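Local coordinates for OxsB protein (Bacillus megaterium, PDB 5UL3) that catalyses the cobalamin-dependent, radical S-adenosylmethionine-driven oxidative ring contraction of dAMP to an oxetane aldehyde on the route to oxetanocin A, at residues 435-439 with 440-444; 483-486 with 487-490; 585-588 with 589-592; 649-652 with 653-656. All coordinates share one frame; numbering follows the deposited sequence. Where two conformers were deposited one is given.

Interaction 1: 435-439 with 440-444. With EDO (1,2-ethanediol), chain X.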
loop_
_atom_site.group_PDB
_atom_site.type_symbol
_atom_site.label_atom_id
_atom_site.label_comp_id
_atom_site.label_asym_id
_atom_site.label_seq_id
_atom_site.Cartn_x
_atom_site.Cartn_y
_atom_site.Cartn_z
ATOM N N VAL A 435 11.934 10.792 -1.066
ATOM C CA VAL A 435 13.205 11.502 -1.265
ATOM C C VAL A 435 14.247 10.577 -1.892
ATOM O O VAL A 435 14.845 10.893 -2.934
ATOM C CB VAL A 435 13.698 12.077 0.080
ATOM C CG1 VAL A 435 15.129 12.545 -0.006
ATOM C CG2 VAL A 435 12.787 13.221 0.543
ATOM N N GLU A 436 14.514 9.450 -1.229
ATOM C CA GLU A 436 15.369 8.331 -1.637
ATOM C C GLU A 436 16.869 8.638 -1.586
ATOM O O GLU A 436 17.672 7.736 -1.333
ATOM C CB GLU A 436 14.984 7.817 -3.045
ATOM C CG GLU A 436 13.514 7.333 -3.220
ATOM C CD GLU A 436 12.926 6.573 -2.033
ATOM O OE1 GLU A 436 11.690 6.646 -1.832
ATOM O OE2 GLU A 436 13.657 5.890 -1.297
ATOM N N SER A 437 17.269 9.890 -1.797
ATOM C CA SER A 437 18.702 10.175 -1.780
ATOM C C SER A 437 18.942 11.642 -1.460
ATOM O O SER A 437 18.093 12.494 -1.718
ATOM C CB SER A 437 19.354 9.824 -3.131
ATOM O OG SER A 437 20.735 10.183 -3.124
ATOM N N GLY A 438 20.120 11.929 -0.909
ATOM C CA GLY A 438 20.582 13.294 -0.777
ATOM C C GLY A 438 21.793 13.618 -1.623
ATOM O O GLY A 438 22.411 14.669 -1.411
ATOM N N SER A 439 22.165 12.754 -2.563
ATOM C CA SER A 439 23.336 12.937 -3.412
ATOM C C SER A 439 22.869 13.148 -4.844
ATOM O O SER A 439 22.117 12.328 -5.378
ATOM C CB SER A 439 24.255 11.717 -3.321
ATOM O OG SER A 439 25.004 11.552 -4.518
ATOM N N ASN A 440 23.306 14.241 -5.475
ATOM C CA ASN A 440 22.753 14.544 -6.796
ATOM C C ASN A 440 23.086 13.450 -7.812
ATOM O O ASN A 440 22.240 13.089 -8.641
ATOM C CB ASN A 440 23.228 15.918 -7.261
ATOM C CG ASN A 440 22.518 17.036 -6.523
ATOM O OD1 ASN A 440 21.365 16.877 -6.121
ATOM N ND2 ASN A 440 23.201 18.160 -6.323
ATOM N N GLN A 441 24.301 12.899 -7.754
ATOM C CA GLN A 441 24.649 11.777 -8.626
ATOM C C GLN A 441 23.744 10.577 -8.366
ATOM O O GLN A 441 23.229 9.958 -9.303
ATOM C CB GLN A 441 26.109 11.372 -8.417
ATOM C CG GLN A 441 27.116 12.366 -8.937
ATOM C CD GLN A 441 28.544 11.949 -8.621
ATOM O OE1 GLN A 441 28.784 10.915 -7.992
ATOM N NE2 GLN A 441 29.503 12.761 -9.060
ATOM N N GLN A 442 23.545 10.228 -7.093
ATOM C CA GLN A 442 22.714 9.066 -6.776
ATOM C C GLN A 442 21.264 9.304 -7.161
ATOM O O GLN A 442 20.608 8.401 -7.695
ATOM C CB GLN A 442 22.831 8.716 -5.289
ATOM C CG GLN A 442 22.184 7.379 -4.898
ATOM C CD GLN A 442 22.308 7.121 -3.407
ATOM O OE1 GLN A 442 22.084 8.021 -2.609
ATOM N NE2 GLN A 442 22.707 5.914 -3.032
ATOM N N LEU A 443 20.755 10.521 -6.943
ATOM C CA LEU A 443 19.404 10.842 -7.395
ATOM C C LEU A 443 19.252 10.604 -8.892
ATOM O O LEU A 443 18.206 10.138 -9.360
ATOM C CB LEU A 443 19.062 12.292 -7.048
ATOM C CG LEU A 443 18.711 12.499 -5.568
ATOM C CD1 LEU A 443 18.735 13.980 -5.234
ATOM C CD2 LEU A 443 17.323 11.898 -5.256
ATOM N N LYS A 444 20.294 10.912 -9.667
ATOM C CA LYS A 444 20.211 10.676 -11.099
ATOM C C LYS A 444 20.249 9.179 -11.421
ATOM O O LYS A 444 19.526 8.721 -12.318
ATOM C CB LYS A 444 21.341 11.439 -11.809
ATOM C CG LYS A 444 21.196 11.481 -13.312
ATOM C CD LYS A 444 22.313 12.323 -13.915
ATOM C CE LYS A 444 22.790 11.760 -15.243
ATOM N NZ LYS A 444 24.128 12.312 -15.602
HETATM C C1 EDO X . 11.938 2.907 -0.515
HETATM O O1 EDO X . 12.780 3.953 0.008
HETATM C C2 EDO X . 11.242 3.340 -1.807
HETATM O O2 EDO X . 10.348 4.445 -1.570
#

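Interaction 2: 483-486 with 487-490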
loop_
_atom_site.group_PDB
_atom_site.type_symbol
_atom_site.label_atom_id
_atom_site.label_comp_id
_atom_site.label_asym_id
_atom_site.label_seq_id
_atom_site.Cartn_x
_atom_site.Cartn_y
_atom_site.Cartn_z
ATOM N N LEU A 483 33.235 6.612 -2.131
ATOM C CA LEU A 483 32.514 7.016 -0.932
ATOM C C LEU A 483 31.845 8.384 -1.045
ATOM O O LEU A 483 31.124 8.776 -0.118
ATOM C CB LEU A 483 33.467 7.011 0.274
ATOM C CG LEU A 483 34.086 5.662 0.652
ATOM C CD1 LEU A 483 35.181 5.824 1.711
ATOM C CD2 LEU A 483 33.021 4.686 1.145
ATOM N N ASP A 484 32.048 9.111 -2.152
ATOM C CA ASP A 484 31.555 10.488 -2.255
ATOM C C ASP A 484 30.045 10.570 -2.036
ATOM O O ASP A 484 29.559 11.466 -1.340
ATOM C CB ASP A 484 31.901 11.086 -3.622
ATOM C CG ASP A 484 33.350 11.513 -3.732
ATOM O OD1 ASP A 484 34.081 11.417 -2.724
ATOM O OD2 ASP A 484 33.748 11.950 -4.835
ATOM N N ASN A 485 29.282 9.677 -2.674
ATOM C CA ASN A 485 27.823 9.740 -2.535
ATOM C C ASN A 485 27.379 9.462 -1.101
ATOM O O ASN A 485 26.375 10.032 -0.650
ATOM C CB ASN A 485 27.136 8.743 -3.469
ATOM C CG ASN A 485 27.283 9.097 -4.946
ATOM O OD1 ASN A 485 26.887 8.324 -5.797
ATOM N ND2 ASN A 485 27.873 10.248 -5.247
ATOM N N LEU A 486 28.096 8.601 -0.374
ATOM C CA LEU A 486 27.738 8.377 1.029
ATOM C C LEU A 486 27.998 9.624 1.856
ATOM O O LEU A 486 27.177 9.997 2.698
ATOM C CB LEU A 486 28.500 7.181 1.609
ATOM C CG LEU A 486 28.317 5.810 0.937
ATOM C CD1 LEU A 486 29.197 4.771 1.614
ATOM C CD2 LEU A 486 26.834 5.353 0.903
ATOM N N LYS A 487 29.138 10.287 1.638
ATOM C CA LYS A 487 29.404 11.530 2.351
ATOM C C LYS A 487 28.343 12.574 2.043
ATOM O O LYS A 487 27.894 13.293 2.944
ATOM C CB LYS A 487 30.794 12.059 1.989
ATOM C CG LYS A 487 31.909 11.127 2.406
ATOM C CD LYS A 487 33.286 11.785 2.196
ATOM C CE LYS A 487 34.406 10.924 2.760
ATOM N NZ LYS A 487 35.755 11.573 2.618
ATOM N N GLU A 488 27.952 12.687 0.772
ATOM C CA GLU A 488 26.897 13.624 0.397
ATOM C C GLU A 488 25.582 13.264 1.082
ATOM O O GLU A 488 24.851 14.144 1.555
ATOM C CB GLU A 488 26.719 13.637 -1.122
ATOM C CG GLU A 488 27.911 14.210 -1.897
ATOM C CD GLU A 488 27.990 13.684 -3.329
ATOM O OE1 GLU A 488 26.978 13.172 -3.844
ATOM O OE2 GLU A 488 29.079 13.772 -3.944
ATOM N N ASN A 489 25.272 11.971 1.147
ATOM C CA ASN A 489 24.052 11.528 1.825
ATOM C C ASN A 489 24.076 11.888 3.305
ATOM O O ASN A 489 23.088 12.392 3.851
ATOM C CB ASN A 489 23.891 10.024 1.651
ATOM C CG ASN A 489 23.246 9.666 0.337
ATOM O OD1 ASN A 489 22.727 10.532 -0.360
ATOM N ND2 ASN A 489 23.268 8.391 -0.007
ATOM N N LEU A 490 25.184 11.576 3.980
ATOM C CA LEU A 490 25.298 11.857 5.405
ATOM C C LEU A 490 25.153 13.346 5.689
ATOM O O LEU A 490 24.460 13.737 6.643
ATOM C CB LEU A 490 26.638 11.337 5.926
ATOM C CG LEU A 490 26.853 9.823 5.923
ATOM C CD1 LEU A 490 28.334 9.515 6.159
ATOM C CD2 LEU A 490 25.979 9.157 7.002
HETATM O O HOH W 1 35.375 9.989 -0.325
#

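Interaction 3: 585-588 with 589-592. With EDO (1,2-ethanediol), chain Q.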
loop_
_atom_site.group_PDB
_atom_site.type_symbol
_atom_site.label_atom_id
_atom_site.label_comp_id
_atom_site.label_asym_id
_atom_site.label_seq_id
_atom_site.Cartn_x
_atom_site.Cartn_y
_atom_site.Cartn_z
ATOM N N PHE A 585 27.734 -5.529 -5.101
ATOM C CA PHE A 585 28.131 -4.153 -5.373
ATOM C C PHE A 585 29.357 -4.122 -6.273
ATOM O O PHE A 585 30.288 -4.907 -6.089
ATOM C CB PHE A 585 28.449 -3.415 -4.069
ATOM C CG PHE A 585 27.230 -3.066 -3.249
ATOM C CD1 PHE A 585 26.465 -4.057 -2.652
ATOM C CD2 PHE A 585 26.875 -1.747 -3.062
ATOM C CE1 PHE A 585 25.341 -3.735 -1.894
ATOM C CE2 PHE A 585 25.750 -1.405 -2.315
ATOM C CZ PHE A 585 24.984 -2.410 -1.724
ATOM N N VAL A 586 29.360 -3.185 -7.225
ATOM C CA VAL A 586 30.502 -3.034 -8.120
ATOM C C VAL A 586 31.714 -2.496 -7.364
ATOM O O VAL A 586 32.861 -2.765 -7.747
ATOM C CB VAL A 586 30.132 -2.141 -9.319
ATOM C CG1 VAL A 586 30.062 -0.668 -8.915
ATOM C CG2 VAL A 586 31.132 -2.341 -10.454
ATOM N N ASP A 587 31.488 -1.751 -6.279
ATOM C CA ASP A 587 32.549 -1.261 -5.403
ATOM C C ASP A 587 32.557 -2.128 -4.143
ATOM O O ASP A 587 31.640 -2.044 -3.319
ATOM C CB ASP A 587 32.316 0.219 -5.092
ATOM C CG ASP A 587 33.406 0.837 -4.236
ATOM O OD1 ASP A 587 33.766 0.266 -3.185
ATOM O OD2 ASP A 587 33.876 1.931 -4.604
ATOM N N LYS A 588 33.601 -2.957 -3.985
ATOM C CA LYS A 588 33.634 -3.923 -2.882
ATOM C C LYS A 588 33.589 -3.253 -1.516
ATOM O O LYS A 588 33.027 -3.819 -0.572
ATOM C CB LYS A 588 34.885 -4.798 -2.961
ATOM C CG LYS A 588 34.846 -5.915 -3.995
ATOM C CD LYS A 588 35.941 -6.946 -3.697
ATOM C CE LYS A 588 36.160 -7.906 -4.859
ATOM N NZ LYS A 588 36.807 -7.236 -6.024
ATOM N N THR A 589 34.199 -2.074 -1.376
ATOM C CA THR A 589 34.122 -1.354 -0.109
ATOM C C THR A 589 32.676 -0.995 0.219
ATOM O O THR A 589 32.184 -1.271 1.325
ATOM C CB THR A 589 34.982 -0.090 -0.164
ATOM O OG1 THR A 589 36.333 -0.437 -0.503
ATOM C CG2 THR A 589 34.984 0.597 1.179
ATOM N N ASN A 590 31.983 -0.388 -0.743
ATOM C CA ASN A 590 30.569 -0.062 -0.551
ATOM C C ASN A 590 29.743 -1.307 -0.252
ATOM O O ASN A 590 28.884 -1.288 0.641
ATOM C CB ASN A 590 30.045 0.681 -1.774
ATOM C CG ASN A 590 30.612 2.079 -1.873
ATOM O OD1 ASN A 590 31.165 2.589 -0.902
ATOM N ND2 ASN A 590 30.472 2.711 -3.036
ATOM N N GLY A 591 30.000 -2.411 -0.962
ATOM C CA GLY A 591 29.350 -3.671 -0.613
ATOM C C GLY A 591 29.636 -4.123 0.808
ATOM O O GLY A 591 28.747 -4.631 1.508
ATOM N N ASN A 592 30.882 -3.961 1.258
ATOM C CA ASN A 592 31.222 -4.322 2.630
ATOM C C ASN A 592 30.528 -3.408 3.635
ATOM O O ASN A 592 30.117 -3.861 4.708
ATOM C CB ASN A 592 32.739 -4.272 2.840
ATOM C CG ASN A 592 33.473 -5.345 2.069
ATOM O OD1 ASN A 592 32.876 -6.320 1.611
ATOM N ND2 ASN A 592 34.788 -5.175 1.929
HETATM C C1 EDO Q . 38.637 -4.770 -0.417
HETATM O O1 EDO Q . 37.818 -5.844 -0.897
HETATM C C2 EDO Q . 37.741 -3.632 0.050
HETATM O O2 EDO Q . 38.453 -2.393 0.009
HETATM O O HOH W 2 33.766 2.892 -1.491
HETATM O O HOH W 3 36.687 1.728 -3.127
#

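Interaction 4: 649-652 with 653-656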
loop_
_atom_site.group_PDB
_atom_site.type_symbol
_atom_site.label_atom_id
_atom_site.label_comp_id
_atom_site.label_asym_id
_atom_site.label_seq_id
_atom_site.Cartn_x
_atom_site.Cartn_y
_atom_site.Cartn_z
ATOM N N SER A 649 38.094 7.201 5.084
ATOM C CA SER A 649 38.379 8.427 4.343
ATOM C C SER A 649 38.158 9.599 5.285
ATOM O O SER A 649 37.149 10.307 5.209
ATOM C CB SER A 649 37.497 8.532 3.096
ATOM O OG SER A 649 37.690 9.752 2.405
ATOM N N PRO A 650 39.091 9.832 6.205
ATOM C CA PRO A 650 38.897 10.908 7.183
ATOM C C PRO A 650 38.966 12.284 6.540
ATOM O O PRO A 650 39.621 12.493 5.514
ATOM C CB PRO A 650 40.044 10.696 8.180
ATOM C CG PRO A 650 41.081 9.938 7.417
ATOM C CD PRO A 650 40.335 9.077 6.434
ATOM N N ASP A 651 38.233 13.218 7.144
ATOM C CA ASP A 651 38.345 14.640 6.860
ATOM C C ASP A 651 38.084 15.379 8.162
ATOM O O ASP A 651 37.522 14.819 9.107
ATOM C CB ASP A 651 37.376 15.101 5.758
ATOM C CG ASP A 651 35.921 14.828 6.099
ATOM O OD1 ASP A 651 35.327 15.603 6.879
ATOM O OD2 ASP A 651 35.368 13.839 5.574
ATOM N N LYS A 652 38.499 16.650 8.202
ATOM C CA LYS A 652 38.477 17.400 9.458
ATOM C C LYS A 652 37.057 17.725 9.899
ATOM O O LYS A 652 36.767 17.734 11.102
ATOM C CB LYS A 652 39.289 18.688 9.324
ATOM C CG LYS A 652 40.794 18.486 9.324
ATOM C CD LYS A 652 41.519 19.800 9.075
ATOM C CE LYS A 652 43.015 19.586 8.903
ATOM N NZ LYS A 652 43.702 20.849 8.504
ATOM N N GLU A 653 36.169 18.014 8.947
ATOM C CA GLU A 653 34.788 18.348 9.289
ATOM C C GLU A 653 34.092 17.173 9.968
ATOM O O GLU A 653 33.429 17.336 11.002
ATOM C CB GLU A 653 34.024 18.774 8.033
ATOM C CG GLU A 653 34.434 20.126 7.464
ATOM C CD GLU A 653 35.207 20.014 6.157
ATOM O OE1 GLU A 653 35.507 18.877 5.728
ATOM O OE2 GLU A 653 35.512 21.069 5.557
ATOM N N SER A 654 34.234 15.976 9.399
ATOM C CA SER A 654 33.633 14.799 10.012
ATOM C C SER A 654 34.291 14.464 11.343
ATOM O O SER A 654 33.619 13.973 12.255
ATOM C CB SER A 654 33.719 13.608 9.062
ATOM O OG SER A 654 32.977 13.861 7.878
ATOM N N GLN A 655 35.598 14.720 11.465
ATOM C CA GLN A 655 36.295 14.491 12.729
ATOM C C GLN A 655 35.661 15.295 13.858
ATOM O O GLN A 655 35.461 14.780 14.962
ATOM C CB GLN A 655 37.779 14.844 12.568
ATOM C CG GLN A 655 38.638 14.635 13.807
ATOM C CD GLN A 655 40.125 14.867 13.545
ATOM O OE1 GLN A 655 40.512 15.440 12.524
ATOM N NE2 GLN A 655 40.962 14.416 14.468
ATOM N N ILE A 656 35.318 16.555 13.587
ATOM C CA ILE A 656 34.703 17.407 14.602
ATOM C C ILE A 656 33.335 16.867 14.996
ATOM O O ILE A 656 33.031 16.705 16.184
ATOM C CB ILE A 656 34.613 18.857 14.095
ATOM C CG1 ILE A 656 36.018 19.449 13.937
ATOM C CG2 ILE A 656 33.744 19.696 15.030
ATOM C CD1 ILE A 656 36.050 20.772 13.194
HETATM O O HOH W 4 39.545 17.905 12.757
#

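Interaction 1: 435-439 with 440-444
Ser437 OG sits in the grip of two groups from its own turn. It donates to Gln442 OE1 at 2.6 Å, meeting the amide oxygen at a C=O...O angle of 125° and 16° off the carbonyl plane, and it accepts the backbone N-H of Ser439 at 3.0 Å, which makes an ST turn. The hydroxyl gets there by standing trans to the backbone N (chi1 177°), swung over toward the start of the helix, while Gln442 reaches back with a fully extended chain. Ser439 is the N-cap of helix 440-445: its OG accepts from Gln442 N at 3.2 Å, and its carbonyl O takes the N-H of Leu443 at 2.8 Å. Beside these bonds Leu443 tucks its CD2 methyl against Ser437 CB at 3.6 Å. Glu436, an S-adenosylmethionine-binding residue, turns away at the strand end, and here each carboxylate oxygen holds one hydroxyl of an ethanediol, probably from the crystallisation liquor. The contact is thus the buried strand-to-helix turn of the partial barrel of the radical SAM domain. Helix 484-493 closes over it, with Glu488 bonding Ser439 OG and Asn489 bonding both Gly438 N and Gln442 OE1; Asn455 of helix 452-464 packs on Val435 and Leu443.

Interaction 2: 483-486 with 487-490
Asn485 and Glu488 both set CG beside their own backbone N (chi1 near -68° in both), and this brings the amide and the carboxylate side by side, pointing the same way, one helical turn apart. Their planes are 50° apart, and the link between Asn485 ND2 and Glu488 OE1 is weak, at 3.4 Å with a bent N-H...O angle of 124°. Firmer partners lie beyond the turn: Gln441 OE1 accepts from Asn485 ND2, Arg445 bonds Asn485 OD1, and Ser439 bonds Glu488 OE1. The aliphatic part of Glu488 lies on the backbone, with CG 3.2 Å from Asp484 O, the same oxygen that accepts Glu488 N at 2.9 Å. Lys487 runs out extended past its first torsion and lays CG against Leu483 O at 3.5 Å. A water accepts a weak bond from its NZ and donates to Asp484 OD1 at 3.1 Å, linking the opposite charges indirectly. Further on, Leu490 N closes the next turn on Leu486 O at 2.8 Å. The contact lies in the N-terminal part of helix 484-493 in the radical SAM core. Asn485 and Asn489 pack on the loop at Ser439, Leu483 and Leu486 rest on helix 588-617, and Lys487 and Leu490 lie against helix 620-648, with Lys487 NZ also bonded to Ser649.

Interaction 3: 585-588 with 589-592
An aspartate N-cap starts helix 588-617, and Phe585, two residues before the cap, lies against the first turn. Asp587 holds CG trans to its backbone N (chi1 -177°), which folds the carboxylate back over the helix start. There OD1 accepts the N-H of Asn590 at 3.1 Å; the bond is nearly straight, but the donor comes from above the carboxylate plane, 45° out of it. The Asp587 carboxylate and the Asn590 amide are stacked, only 17° from parallel, with Asp587 CG 3.7 Å from Asn590 ND2. A water donates to Asn590 OD1 at 2.7 Å and makes a weak bond to Asp587 OD1, tying the two stacked groups together at one end. The other ends are held by the main chain of the loop that leads into helix 484-493: Gly482 N bonds Asp587 OD2, and Gly482 O and Met480 O both accept from Asn590 ND2, so this cap also fastens the new helix to that loop. Regular backbone pairing begins with Gly591 N bonded to Asp587 O at 2.9 Å. An acidic group at the amino end of a helix probably also gains from the helix dipole. Phe585 packs on Gly591, with its CG 3.4 Å from Gly591 CA. Asn590 O lies over the same ring 4.2 Å above the plane, offset toward the rim, and the aromatic side chain also touches Phe476 and Gln478. At the outer edge Thr589 OG1 shares a hydrogen bond of 2.9 Å with O2 of a bound ethanediol.

Interaction 4: 649-652 with 653-656
Ser654 N donates to Asp651 OD1 at 2.8 Å, with an N-H...O angle of 167°; this is the capping bond of Asp651, the N-cap residue of helix 652-664. The donor arrives on the syn side of the carboxylate, 31° out of its plane. The hydroxyl of the same serine lies close too, with Ser654 OG 3.1 Å from Asp651 OD1. Asp651 reaches this place by putting CG between its backbone N and carbonyl carbon (chi1 59°), which turns the carboxylate in toward the helix start. Backbone bonding takes over directly behind the cap, with Gln655 N on Asp651 O at 3.0 Å and Ile656 N on Lys652 O at 3.1 Å. Glu653 bends at its second torsion and brings OE1 to 3.5 Å from Asp651 OD1. Two like charges this near would be expected to repel, an effect that the N-H groups at the helix start may partly offset. On another side of the turn a water donates to Lys652 O at 3.2 Å. Packing across the turn is slight: Ile656 lays CG1 over Lys652 O at 3.4 Å. The cap lies at the surface of the C-terminal helix bundle, in the short link between helices 620-648 and 652-664. Ser654 leans on Lys642 and Tyr646 of the first of these, Gln655 also touches Tyr646, and Lys487 from helix 484-493 makes a long, weak ion pair with Asp651 OD2.

Overall arrangement
Three of the four contacts are helix starts capped by a side chain: a serine in interaction 1, which is buried, and aspartates in interactions 3 and 4, which lie at the surface. Interaction 2, partly buried, is different, being a stretch within a helix whose side chains spread to all three others. It touches interaction 1 through serine, amide and carboxylate bonds, interaction 3 through leucines packed on Asn590, and interaction 4 through Lys487. Interactions 1 and 2 share the radical SAM core, their centres about 10 Å apart. Neutral hydroxyls and amides dominate interaction 1, whereas interaction 3 adds waters on the capping carboxylate, and interaction 4, far from the cofactor and S-adenosylmethionine sites, sets two acidic groups side by side.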